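Local structure of putative type VI secretion protein (Escherichia coli, 4HH5) at residues G25-C30 against A36-E41; R60-D65 against Q146-L151; N95-Q100 against P126-C131; H117-L122 against W135-L140. The protein is the N-terminal domain of a ClpV1 ATPase of a type VI secretion system, which as a ClpA/ClpB family member probably binds and hydrolyses ATP through its other domains. All blocks are in the same frame, centred on the assembly; numbering follows the deposited sequence.

In the fold
All four contacts lie within the small, mainly helical Clp N-terminal domain. Contact 1 comes first along the chain, joining helix 17-32 to strand 37-38. Contact 2 spans the longest separation, tying the end of helix 54-61 to helices 142-147 and 149-155; contacts 3 and 4 fall between its segments and interleave. Contacts 1 and 2 lie on opposite sides of the chain's centre, their centres about 26 Å apart. Contacts 3 and 4, with centres about 10 Å apart, touch each other (L97 on A121, V129 on L122) and bridge them: E41 of contact 1 meets R130 N of contact 3, and W64 of contact 2 packs on P136 and L137 of contact 4, binding early and late helices together.

Contact 1: residues G25-C30 against A36-E41; sequences GAASLC and AEITPE
I38 carries this contact, spreading its branches over three residues of helix 17-32. Its CG2 meets CB of A26 at 3.8 Å, while CD1 reaches CB of A27 at 3.7 Å. C30 SG lies beside the isoleucine, 3.8 Å from CG1 of I38 and 3.6 Å from the carbonyl O of E37. With CG1 anti to the carbonyl carbon (chi1 -53°), I38 sends its longer branch across the helix to A27 and leaves CG2 for A26. The two alanines have only methyl groups to place between the backbones, and the CA atoms of A27 and I38 approach to 6.1 Å. E37 directs its CB away from the helix, in keeping with the alternation of a strand. Just beyond, T39 takes the N-cap position of helix 40-50, so the chain passes from strand to helix immediately after the contact. I38 is held in place by backbone hydrogen bonds to Q89 and A91, part of the two-stranded parallel sheet formed by strands 37-38 and 89-90. Its side chain also touches L94 of helix 92-107, and A26 and C30 both pack on H42 of helix 40-50.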
loop_
_atom_site.group_PDB
_atom_site.type_symbol
_atom_site.label_atom_id
_atom_site.label_comp_id
_atom_site.label_asym_id
_atom_site.label_seq_id
_atom_site.Cartn_x
_atom_site.Cartn_y
_atom_site.Cartn_z
ATOM N N GLY A 25 4.605 -1.496 -10.415
ATOM C CA GLY A 25 3.712 -0.651 -11.211
ATOM C C GLY A 25 3.837 0.821 -10.839
ATOM O O GLY A 25 3.884 1.685 -11.722
ATOM N N ALA A 26 3.932 1.114 -9.516
ATOM C CA ALA A 26 4.110 2.473 -8.990
ATOM C C ALA A 26 5.467 3.058 -9.438
ATOM O O ALA A 26 5.522 4.230 -9.832
ATOM C CB ALA A 26 4.004 2.473 -7.470
ATOM N N ALA A 27 6.543 2.231 -9.401
ATOM C CA ALA A 27 7.894 2.609 -9.840
ATOM C C ALA A 27 7.888 2.894 -11.349
ATOM O O ALA A 27 8.503 3.870 -11.778
ATOM C CB ALA A 27 8.892 1.501 -9.520
ATOM N N SER A 28 7.167 2.061 -12.145
ATOM C CA SER A 28 7.037 2.249 -13.600
ATOM C C SER A 28 6.291 3.541 -13.920
ATOM O O SER A 28 6.726 4.289 -14.798
ATOM C CB SER A 28 6.330 1.062 -14.250
ATOM O OG SER A 28 7.148 -0.093 -14.173
ATOM N N LEU A 29 5.198 3.827 -13.178
ATOM C CA LEU A 29 4.403 5.042 -13.352
ATOM C C LEU A 29 5.245 6.295 -13.051
ATOM O O LEU A 29 5.212 7.249 -13.831
ATOM C CB LEU A 29 3.122 4.970 -12.501
ATOM C CG LEU A 29 2.306 6.256 -12.287
ATOM C CD1 LEU A 29 1.560 6.675 -13.558
ATOM C CD2 LEU A 29 1.321 6.069 -11.148
ATOM N N CYS A 30 6.048 6.258 -11.970
ATOM C CA CYS A 30 6.965 7.342 -11.596
ATOM C C CYS A 30 7.976 7.614 -12.696
ATOM O O CYS A 30 8.256 8.778 -12.981
ATOM C CB CYS A 30 7.666 7.024 -10.282
ATOM S SG CYS A 30 6.642 7.275 -8.822
ATOM N N ALA A 36 10.976 11.831 -9.090
ATOM C CA ALA A 36 12.056 11.330 -8.245
ATOM C C ALA A 36 11.629 10.310 -7.201
ATOM O O ALA A 36 12.399 9.395 -6.914
ATOM C CB ALA A 36 12.791 12.483 -7.572
ATOM N N GLU A 37 10.445 10.484 -6.587
ATOM C CA GLU A 37 10.059 9.594 -5.490
ATOM C C GLU A 37 8.772 8.788 -5.627
ATOM O O GLU A 37 7.740 9.320 -6.020
ATOM C CB GLU A 37 10.126 10.328 -4.140
ATOM C CG GLU A 37 11.534 10.860 -3.809
ATOM C CD GLU A 37 11.702 11.502 -2.451
ATOM O OE1 GLU A 37 12.805 11.521 -1.897
ATOM O OE2 GLU A 37 10.640 12.082 -1.898
ATOM N N ILE A 38 8.838 7.502 -5.249
ATOM C CA ILE A 38 7.688 6.597 -5.252
ATOM C C ILE A 38 7.028 6.787 -3.885
ATOM O O ILE A 38 7.632 6.475 -2.855
ATOM C CB ILE A 38 8.086 5.113 -5.527
ATOM C CG1 ILE A 38 8.928 4.981 -6.812
ATOM C CG2 ILE A 38 6.838 4.219 -5.592
ATOM C CD1 ILE A 38 9.938 3.869 -6.815
ATOM N N THR A 39 5.813 7.355 -3.882
ATOM C CA THR A 39 5.077 7.659 -2.657
ATOM C C THR A 39 4.012 6.587 -2.334
ATOM O O THR A 39 3.636 5.830 -3.241
ATOM C CB THR A 39 4.388 9.021 -2.801
ATOM O OG1 THR A 39 3.319 8.876 -3.731
ATOM C CG2 THR A 39 5.346 10.151 -3.209
ATOM N N PRO A 40 3.448 6.554 -1.088
ATOM C CA PRO A 40 2.363 5.595 -0.803
ATOM C C PRO A 40 1.151 5.830 -1.696
ATOM O O PRO A 40 0.454 4.876 -1.993
ATOM C CB PRO A 40 2.027 5.849 0.673
ATOM C CG PRO A 40 3.219 6.541 1.233
ATOM C CD PRO A 40 3.755 7.369 0.108
ATOM N N GLU A 41 0.925 7.086 -2.162
ATOM C CA GLU A 41 -0.182 7.404 -3.071
ATOM C C GLU A 41 0.004 6.687 -4.409
ATOM O O GLU A 41 -0.977 6.157 -4.938
ATOM C CB GLU A 41 -0.346 8.920 -3.281
ATOM C CG GLU A 41 -0.863 9.673 -2.065
ATOM C CD GLU A 41 0.171 10.114 -1.046
ATOM O OE1 GLU A 41 1.348 9.689 -1.132
ATOM O OE2 GLU A 41 -0.204 10.905 -0.156
#

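Contact 2: residues R60-D65 against Q146-L151; sequences RRYDWD and QRLSPL
R61 and L151 mark the closest approach of the two backbones, with CA atoms still 9.4 Å apart, so long side chains span the gap between the end of helix 54-61 and the turn joining helices 142-147 and 149-155. R61 does so with its aliphatic CD, 3.4 Å from CD2 of L151, and with its guanidinium, whose NH2 comes within 3.6 Å of CD2 of L148. Its CG is anti to the backbone N (chi1 -174°) and the chain bends at chi2, which carries the guanidinium past L151 toward L148. Y62 and L148 come at each other from opposite directions, the OH of Y62 sitting 3.4 Å from both CD1 and CD2 of L148 and CE2 3.8 Å from CD1. CG of R61 lies over one face of the Y62 ring, toward its rim. In the turn, Q146 O accepts from both S149 N and S149 OG, the latter at 2.7 Å, both from the same face of the carbonyl plane. This is a surface contact; the preceding turn of helix 54-61 adds L58, touching L148, and V57, touching L151. R60 adds a hydrogen bond to Q155 of helix 149-155, and Y62 packs against L140 before helix 142-147.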
loop_
_atom_site.group_PDB
_atom_site.type_symbol
_atom_site.label_atom_id
_atom_site.label_comp_id
_atom_site.label_asym_id
_atom_site.label_seq_id
_atom_site.Cartn_x
_atom_site.Cartn_y
_atom_site.Cartn_z
ATOM N N ARG A 60 -15.737 -2.831 -0.875
ATOM C CA ARG A 60 -17.003 -3.465 -1.234
ATOM C C ARG A 60 -17.835 -3.752 0.028
ATOM O O ARG A 60 -19.018 -3.407 0.073
ATOM C CB ARG A 60 -16.752 -4.752 -2.054
ATOM C CG ARG A 60 -18.038 -5.508 -2.408
ATOM C CD ARG A 60 -17.847 -6.582 -3.459
ATOM N NE ARG A 60 -17.085 -7.726 -2.952
ATOM C CZ ARG A 60 -15.842 -8.019 -3.319
ATOM N NH1 ARG A 60 -15.208 -7.264 -4.210
ATOM N NH2 ARG A 60 -15.225 -9.077 -2.807
ATOM N N ARG A 61 -17.214 -4.350 1.059
ATOM C CA ARG A 61 -17.906 -4.670 2.311
ATOM C C ARG A 61 -18.477 -3.426 3.034
ATOM O O ARG A 61 -19.596 -3.474 3.560
ATOM C CB ARG A 61 -16.972 -5.434 3.259
ATOM C CG ARG A 61 -17.673 -5.920 4.520
ATOM C CD ARG A 61 -17.701 -7.424 4.563
ATOM N NE ARG A 61 -18.814 -7.970 5.340
ATOM C CZ ARG A 61 -18.859 -8.014 6.668
ATOM N NH1 ARG A 61 -19.904 -8.544 7.285
ATOM N NH2 ARG A 61 -17.864 -7.508 7.390
ATOM N N TYR A 62 -17.683 -2.350 3.101
ATOM C CA TYR A 62 -18.045 -1.124 3.817
ATOM C C TYR A 62 -18.597 -0.006 2.946
ATOM O O TYR A 62 -18.749 1.119 3.409
ATOM C CB TYR A 62 -16.908 -0.683 4.744
ATOM C CG TYR A 62 -16.682 -1.715 5.823
ATOM C CD1 TYR A 62 -17.552 -1.822 6.905
ATOM C CD2 TYR A 62 -15.673 -2.666 5.701
ATOM C CE1 TYR A 62 -17.396 -2.819 7.863
ATOM C CE2 TYR A 62 -15.507 -3.670 6.654
ATOM C CZ TYR A 62 -16.377 -3.749 7.728
ATOM O OH TYR A 62 -16.217 -4.735 8.669
ATOM N N ASP A 63 -18.941 -0.344 1.700
ATOM C CA ASP A 63 -19.553 0.538 0.712
ATOM C C ASP A 63 -18.842 1.877 0.529
ATOM O O ASP A 63 -19.468 2.938 0.553
ATOM C CB ASP A 63 -21.063 0.698 0.975
ATOM C CG ASP A 63 -21.837 1.101 -0.262
ATOM O OD1 ASP A 63 -21.558 0.535 -1.349
ATOM O OD2 ASP A 63 -22.706 1.989 -0.151
ATOM N N TRP A 64 -17.522 1.821 0.360
ATOM C CA TRP A 64 -16.734 3.016 0.102
ATOM C C TRP A 64 -17.038 3.481 -1.310
ATOM O O TRP A 64 -17.299 2.654 -2.192
ATOM C CB TRP A 64 -15.233 2.711 0.188
ATOM C CG TRP A 64 -14.721 2.290 1.534
ATOM C CD1 TRP A 64 -15.407 2.256 2.716
ATOM C CD2 TRP A 64 -13.392 1.868 1.832
ATOM N NE1 TRP A 64 -14.587 1.823 3.726
ATOM C CE2 TRP A 64 -13.344 1.564 3.210
ATOM C CE3 TRP A 64 -12.235 1.664 1.052
ATOM C CZ2 TRP A 64 -12.186 1.083 3.831
ATOM C CZ3 TRP A 64 -11.097 1.166 1.665
ATOM C CH2 TRP A 64 -11.071 0.912 3.043
ATOM N N ASP A 65 -17.020 4.802 -1.526
ATOM C CA ASP A 65 -17.189 5.324 -2.874
ATOM C C ASP A 65 -15.783 5.203 -3.488
ATOM O O ASP A 65 -14.937 6.069 -3.280
ATOM C CB ASP A 65 -17.701 6.781 -2.848
ATOM C CG ASP A 65 -17.850 7.433 -4.220
ATOM O OD1 ASP A 65 -17.454 6.806 -5.231
ATOM O OD2 ASP A 65 -18.300 8.580 -4.275
ATOM N N GLN A 146 -7.910 -6.886 11.886
ATOM C CA GLN A 146 -7.468 -8.179 12.410
ATOM C C GLN A 146 -8.653 -9.156 12.469
ATOM O O GLN A 146 -8.533 -10.297 12.023
ATOM C CB GLN A 146 -6.897 -7.959 13.815
ATOM C CG GLN A 146 -5.821 -8.933 14.219
ATOM C CD GLN A 146 -5.494 -8.715 15.669
ATOM O OE1 GLN A 146 -4.781 -7.775 16.039
ATOM N NE2 GLN A 146 -6.085 -9.529 16.522
ATOM N N ARG A 147 -9.810 -8.681 12.976
ATOM C CA ARG A 147 -11.046 -9.457 13.099
ATOM C C ARG A 147 -11.607 -9.848 11.739
ATOM O O ARG A 147 -12.290 -10.866 11.645
ATOM C CB ARG A 147 -12.108 -8.674 13.888
ATOM C CG ARG A 147 -11.772 -8.501 15.370
ATOM C CD ARG A 147 -12.595 -7.392 16.016
ATOM N NE ARG A 147 -14.031 -7.688 16.007
ATOM C CZ ARG A 147 -14.983 -6.793 16.254
ATOM N NH1 ARG A 147 -14.664 -5.535 16.533
ATOM N NH2 ARG A 147 -16.260 -7.150 16.226
ATOM N N LEU A 148 -11.328 -9.027 10.694
ATOM C CA LEU A 148 -11.775 -9.253 9.312
ATOM C C LEU A 148 -10.933 -10.255 8.503
ATOM O O LEU A 148 -11.289 -10.542 7.360
ATOM C CB LEU A 148 -11.909 -7.916 8.556
ATOM C CG LEU A 148 -13.135 -7.077 8.952
ATOM C CD1 LEU A 148 -12.941 -5.631 8.561
ATOM C CD2 LEU A 148 -14.421 -7.647 8.349
ATOM N N SER A 149 -9.849 -10.808 9.089
ATOM C CA SER A 149 -8.998 -11.807 8.415
ATOM C C SER A 149 -9.805 -12.973 7.759
ATOM O O SER A 149 -9.535 -13.253 6.598
ATOM C CB SER A 149 -7.934 -12.355 9.363
ATOM O OG SER A 149 -7.168 -11.304 9.931
ATOM N N PRO A 150 -10.822 -13.618 8.408
ATOM C CA PRO A 150 -11.576 -14.691 7.711
ATOM C C PRO A 150 -12.278 -14.242 6.431
ATOM O O PRO A 150 -12.342 -15.014 5.476
ATOM C CB PRO A 150 -12.609 -15.142 8.756
ATOM C CG PRO A 150 -12.032 -14.734 10.058
ATOM C CD PRO A 150 -11.315 -13.452 9.791
ATOM N N LEU A 151 -12.804 -13.008 6.407
ATOM C CA LEU A 151 -13.484 -12.472 5.227
ATOM C C LEU A 151 -12.474 -12.192 4.112
ATOM O O LEU A 151 -12.712 -12.562 2.957
ATOM C CB LEU A 151 -14.272 -11.200 5.571
ATOM C CG LEU A 151 -15.015 -10.598 4.389
ATOM C CD1 LEU A 151 -16.485 -10.947 4.425
ATOM C CD2 LEU A 151 -14.722 -9.125 4.255
#

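Contact 3: residues N95-Q100 against P126-C131; sequences NALLKQ and PHLVRC
L128 packs against helix 92-107 in a partly buried, apolar contact that lays the loop after helix 115-124 over one side of the helix. Its two methyls divide the work. CD2 meets CB of A96 at 3.8 Å, whereas CD1 settles between L97 and Q100, 3.9 Å from both CA and CD1 of L97. The small side chain of A96 and the helix backbone at L97 let the leucine come close, and the CA atoms of L97 and L128 are 6.8 Å apart. L128 has its CG anti to the carbonyl carbon (chi1 -72°), directing the forked end at the helix from a short 3-10 segment, residues 126-128. In this helical Clp N-terminal domain, that segment follows helix 115-124 after a single residue, so L128 helps join consecutive helices 92-107 and 115-124 through the chain that leaves the second of them. Q100 borders the contact, one helical turn beyond A96. Its OE1 is 3.7 Å from CD1 of L128, but the amide oxygen has its polar partner in N125, whose ND2 is hydrogen-bonded to it. Past L128 the chain turns toward helix 40-50: V129 packs on P40, E41 and L44, and R130 N is hydrogen-bonded to OE2 of E41.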
loop_
_atom_site.group_PDB
_atom_site.type_symbol
_atom_site.label_atom_id
_atom_site.label_comp_id
_atom_site.label_asym_id
_atom_site.label_seq_id
_atom_site.Cartn_x
_atom_site.Cartn_y
_atom_site.Cartn_z
ATOM N N ASN A 95 9.219 4.143 2.756
ATOM C CA ASN A 95 10.117 3.294 3.557
ATOM C C ASN A 95 9.516 3.113 4.955
ATOM O O ASN A 95 9.544 2.011 5.486
ATOM C CB ASN A 95 11.521 3.911 3.667
ATOM C CG ASN A 95 12.321 3.902 2.388
ATOM O OD1 ASN A 95 12.372 2.907 1.663
ATOM N ND2 ASN A 95 13.014 4.998 2.113
ATOM N N ALA A 96 8.940 4.194 5.523
ATOM C CA ALA A 96 8.268 4.196 6.828
ATOM C C ALA A 96 7.003 3.318 6.799
ATOM O O ALA A 96 6.816 2.522 7.712
ATOM C CB ALA A 96 7.911 5.615 7.231
ATOM N N LEU A 97 6.160 3.441 5.742
ATOM C CA LEU A 97 4.938 2.633 5.586
ATOM C C LEU A 97 5.283 1.143 5.467
ATOM O O LEU A 97 4.654 0.322 6.123
ATOM C CB LEU A 97 4.092 3.102 4.378
ATOM C CG LEU A 97 2.861 2.235 4.008
ATOM C CD1 LEU A 97 1.727 2.412 5.020
ATOM C CD2 LEU A 97 2.361 2.565 2.610
ATOM N N LEU A 98 6.305 0.816 4.667
ATOM C CA LEU A 98 6.777 -0.554 4.432
ATOM C C LEU A 98 7.227 -1.212 5.738
ATOM O O LEU A 98 6.828 -2.327 6.034
ATOM C CB LEU A 98 7.970 -0.497 3.462
ATOM C CG LEU A 98 8.268 -1.646 2.483
ATOM C CD1 LEU A 98 7.322 -2.845 2.616
ATOM C CD2 LEU A 98 8.286 -1.128 1.074
ATOM N N LYS A 99 8.069 -0.513 6.490
ATOM C CA LYS A 99 8.643 -0.938 7.766
ATOM C C LYS A 99 7.555 -1.128 8.828
ATOM O O LYS A 99 7.556 -2.140 9.527
ATOM C CB LYS A 99 9.723 0.094 8.154
ATOM C CG LYS A 99 10.081 0.278 9.603
ATOM C CD LYS A 99 11.198 1.305 9.705
ATOM C CE LYS A 99 11.362 1.872 11.090
ATOM N NZ LYS A 99 12.396 2.939 11.113
ATOM N N GLN A 100 6.611 -0.179 8.917
ATOM C CA GLN A 100 5.506 -0.278 9.872
ATOM C C GLN A 100 4.526 -1.387 9.530
ATOM O O GLN A 100 4.031 -2.060 10.439
ATOM C CB GLN A 100 4.818 1.068 10.062
ATOM C CG GLN A 100 5.696 1.991 10.928
ATOM C CD GLN A 100 5.104 3.340 11.199
ATOM O OE1 GLN A 100 4.287 3.855 10.432
ATOM N NE2 GLN A 100 5.515 3.949 12.306
ATOM N N PRO A 126 -1.771 8.098 10.126
ATOM C CA PRO A 126 -2.441 8.721 8.965
ATOM C C PRO A 126 -1.646 9.733 8.148
ATOM O O PRO A 126 -1.918 9.889 6.957
ATOM C CB PRO A 126 -3.736 9.302 9.544
ATOM C CG PRO A 126 -3.497 9.409 11.001
ATOM C CD PRO A 126 -2.550 8.306 11.365
ATOM N N HIS A 127 -0.630 10.359 8.752
ATOM C CA HIS A 127 0.201 11.344 8.059
ATOM C C HIS A 127 1.183 10.797 7.021
ATOM O O HIS A 127 1.831 11.586 6.332
ATOM C CB HIS A 127 0.831 12.345 9.032
ATOM C CG HIS A 127 -0.179 13.210 9.721
ATOM N ND1 HIS A 127 -0.062 13.523 11.064
ATOM C CD2 HIS A 127 -1.303 13.790 9.232
ATOM C CE1 HIS A 127 -1.100 14.297 11.343
ATOM N NE2 HIS A 127 -1.883 14.473 10.275
ATOM N N LEU A 128 1.230 9.455 6.840
ATOM C CA LEU A 128 2.050 8.821 5.799
ATOM C C LEU A 128 1.485 9.151 4.402
ATOM O O LEU A 128 2.188 9.009 3.402
ATOM C CB LEU A 128 2.140 7.305 5.999
ATOM C CG LEU A 128 2.995 6.813 7.172
ATOM C CD1 LEU A 128 2.814 5.338 7.374
ATOM C CD2 LEU A 128 4.483 7.149 6.977
ATOM N N VAL A 129 0.213 9.574 4.346
ATOM C CA VAL A 129 -0.447 10.021 3.115
ATOM C C VAL A 129 -0.822 11.494 3.256
ATOM O O VAL A 129 -1.162 11.936 4.353
ATOM C CB VAL A 129 -1.659 9.163 2.651
ATOM C CG1 VAL A 129 -1.215 7.807 2.104
ATOM C CG2 VAL A 129 -2.723 9.010 3.743
ATOM N N ARG A 130 -0.748 12.243 2.149
ATOM C CA ARG A 130 -1.139 13.648 2.080
ATOM C C ARG A 130 -2.133 13.792 0.919
ATOM O O ARG A 130 -1.902 14.539 -0.035
ATOM C CB ARG A 130 0.087 14.532 1.877
ATOM N N CYS A 131 -3.227 13.017 0.992
ATOM C CA CYS A 131 -4.291 12.998 -0.004
ATOM C C CYS A 131 -5.627 12.867 0.729
ATOM O O CYS A 131 -5.938 11.799 1.253
ATOM C CB CYS A 131 -4.072 11.871 -1.014
ATOM S SG CYS A 131 -5.363 11.755 -2.278
#

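Contact 4: residues H117-L122 against W135-L140; sequences HLLGAL and WPLLTL
L119 and L122, one turn apart on helix 115-124, make apolar contacts with L137 and L138 of the 3-10 segment at 135-138. L119 CD1 lies 3.6 Å from CB of L137, the side chains crossing at about a right angle. L122 CD2 faces CD2 of L137 at 4.1 Å. L138 meets L122 at its branch point, CD2 lying 4.1 Å from CG of L122, the side chains at about a right angle. Both L119 and L122 set CG anti to the backbone N (chi1 -171° and -164°), turning alike toward the 3-10 segment.

Methyls also rest against backbone oxygens. CD1 of L119 is 3.3 Å from O of L137, a buried carbonyl with no hydrogen-bonding partner in the model, and CD2 of L138 lies 3.8 Å from O of L122.

Between the two segments there are no polar bonds; those nearby brace the 3-10 turn. T139 OG1 donates to O of P136 at 2.6 Å, in the carbonyl plane and on a lone pair, and T139 N bonds to the same oxygen. L140 O is hydrogen-bonded to OG1 of T123, on the same helix just past L122.

L119 also touches L55 and L58 of helix 54-61, and L137 touches L44 of helix 40-50. The leucine cluster is thus part of the hydrophobic core of the helical Clp N-terminal domain, where an interhelical loop folds back on the preceding helix.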
loop_
_atom_site.group_PDB
_atom_site.type_symbol
_atom_site.label_atom_id
_atom_site.label_comp_id
_atom_site.label_asym_id
_atom_site.label_seq_id
_atom_site.Cartn_x
_atom_site.Cartn_y
_atom_site.Cartn_z
ATOM N N HIS A 117 -2.060 -5.033 5.792
ATOM C CA HIS A 117 -0.998 -4.618 6.726
ATOM C C HIS A 117 -0.560 -3.199 6.417
ATOM O O HIS A 117 -0.262 -2.445 7.340
ATOM C CB HIS A 117 0.202 -5.583 6.708
ATOM C CG HIS A 117 -0.171 -6.996 7.040
ATOM N ND1 HIS A 117 0.321 -8.059 6.308
ATOM C CD2 HIS A 117 -0.976 -7.473 8.020
ATOM C CE1 HIS A 117 -0.195 -9.146 6.862
ATOM N NE2 HIS A 117 -0.997 -8.838 7.885
ATOM N N LEU A 118 -0.553 -2.827 5.125
ATOM C CA LEU A 118 -0.250 -1.458 4.696
ATOM C C LEU A 118 -1.387 -0.567 5.197
ATOM O O LEU A 118 -1.136 0.546 5.647
ATOM C CB LEU A 118 -0.157 -1.356 3.159
ATOM C CG LEU A 118 0.880 -2.261 2.453
ATOM C CD1 LEU A 118 0.713 -2.199 0.932
ATOM C CD2 LEU A 118 2.300 -1.861 2.810
ATOM N N LEU A 119 -2.639 -1.087 5.169
ATOM C CA LEU A 119 -3.798 -0.343 5.652
ATOM C C LEU A 119 -3.739 -0.175 7.167
ATOM O O LEU A 119 -3.991 0.921 7.668
ATOM C CB LEU A 119 -5.118 -0.989 5.203
ATOM C CG LEU A 119 -6.368 -0.172 5.480
ATOM C CD1 LEU A 119 -6.356 1.144 4.704
ATOM C CD2 LEU A 119 -7.596 -0.960 5.143
ATOM N N GLY A 120 -3.340 -1.237 7.866
ATOM C CA GLY A 120 -3.169 -1.218 9.314
ATOM C C GLY A 120 -2.128 -0.208 9.746
ATOM O O GLY A 120 -2.341 0.543 10.704
ATOM N N ALA A 121 -1.011 -0.151 9.000
ATOM C CA ALA A 121 0.068 0.801 9.241
ATOM C C ALA A 121 -0.444 2.239 9.022
ATOM O O ALA A 121 -0.230 3.099 9.876
ATOM C CB ALA A 121 1.242 0.503 8.324
ATOM N N LEU A 122 -1.185 2.461 7.925
ATOM C CA LEU A 122 -1.770 3.750 7.552
ATOM C C LEU A 122 -2.778 4.304 8.564
ATOM O O LEU A 122 -2.741 5.498 8.867
ATOM C CB LEU A 122 -2.408 3.671 6.157
ATOM C CG LEU A 122 -2.701 5.008 5.490
ATOM C CD1 LEU A 122 -1.400 5.703 5.071
ATOM C CD2 LEU A 122 -3.643 4.829 4.304
ATOM N N TRP A 135 -9.636 9.430 3.019
ATOM C CA TRP A 135 -10.321 9.329 4.316
ATOM C C TRP A 135 -11.042 7.976 4.589
ATOM O O TRP A 135 -10.975 7.537 5.743
ATOM C CB TRP A 135 -11.228 10.556 4.596
ATOM C CG TRP A 135 -12.426 10.643 3.703
ATOM C CD1 TRP A 135 -12.547 11.381 2.564
ATOM C CD2 TRP A 135 -13.673 9.954 3.873
ATOM N NE1 TRP A 135 -13.789 11.183 2.001
ATOM C CE2 TRP A 135 -14.493 10.294 2.774
ATOM C CE3 TRP A 135 -14.158 9.027 4.822
ATOM C CZ2 TRP A 135 -15.774 9.759 2.603
ATOM C CZ3 TRP A 135 -15.421 8.482 4.639
ATOM C CH2 TRP A 135 -16.215 8.849 3.545
ATOM N N PRO A 136 -11.674 7.252 3.602
ATOM C CA PRO A 136 -12.321 5.956 3.942
ATOM C C PRO A 136 -11.360 4.889 4.467
ATOM O O PRO A 136 -11.743 4.061 5.292
ATOM C CB PRO A 136 -12.957 5.509 2.616
ATOM C CG PRO A 136 -13.120 6.793 1.822
ATOM C CD PRO A 136 -11.880 7.568 2.167
ATOM N N LEU A 137 -10.103 4.929 3.998
ATOM C CA LEU A 137 -9.036 4.005 4.394
ATOM C C LEU A 137 -8.680 4.172 5.887
ATOM O O LEU A 137 -8.139 3.254 6.488
ATOM C CB LEU A 137 -7.798 4.255 3.503
ATOM C CG LEU A 137 -7.816 3.638 2.080
ATOM C CD1 LEU A 137 -8.737 4.395 1.131
ATOM C CD2 LEU A 137 -6.430 3.619 1.483
ATOM N N LEU A 138 -9.007 5.330 6.482
ATOM C CA LEU A 138 -8.742 5.642 7.894
ATOM C C LEU A 138 -9.917 5.312 8.832
ATOM O O LEU A 138 -9.817 5.549 10.040
ATOM C CB LEU A 138 -8.331 7.127 8.041
ATOM C CG LEU A 138 -7.201 7.639 7.128
ATOM C CD1 LEU A 138 -6.954 9.122 7.349
ATOM C CD2 LEU A 138 -5.904 6.847 7.330
ATOM N N THR A 139 -11.023 4.766 8.286
ATOM C CA THR A 139 -12.239 4.466 9.059
ATOM C C THR A 139 -12.193 3.197 9.899
ATOM O O THR A 139 -12.870 3.137 10.923
ATOM C CB THR A 139 -13.526 4.572 8.216
ATOM O OG1 THR A 139 -13.505 3.585 7.187
ATOM C CG2 THR A 139 -13.750 5.970 7.640
ATOM N N LEU A 140 -11.433 2.178 9.466
ATOM C CA LEU A 140 -11.323 0.919 10.207
ATOM C C LEU A 140 -10.090 0.960 11.097
ATOM O O LEU A 140 -9.060 1.477 10.687
ATOM C CB LEU A 140 -11.244 -0.293 9.247
ATOM C CG LEU A 140 -12.419 -0.500 8.277
ATOM C CD1 LEU A 140 -12.003 -1.349 7.094
ATOM C CD2 LEU A 140 -13.630 -1.108 8.982
#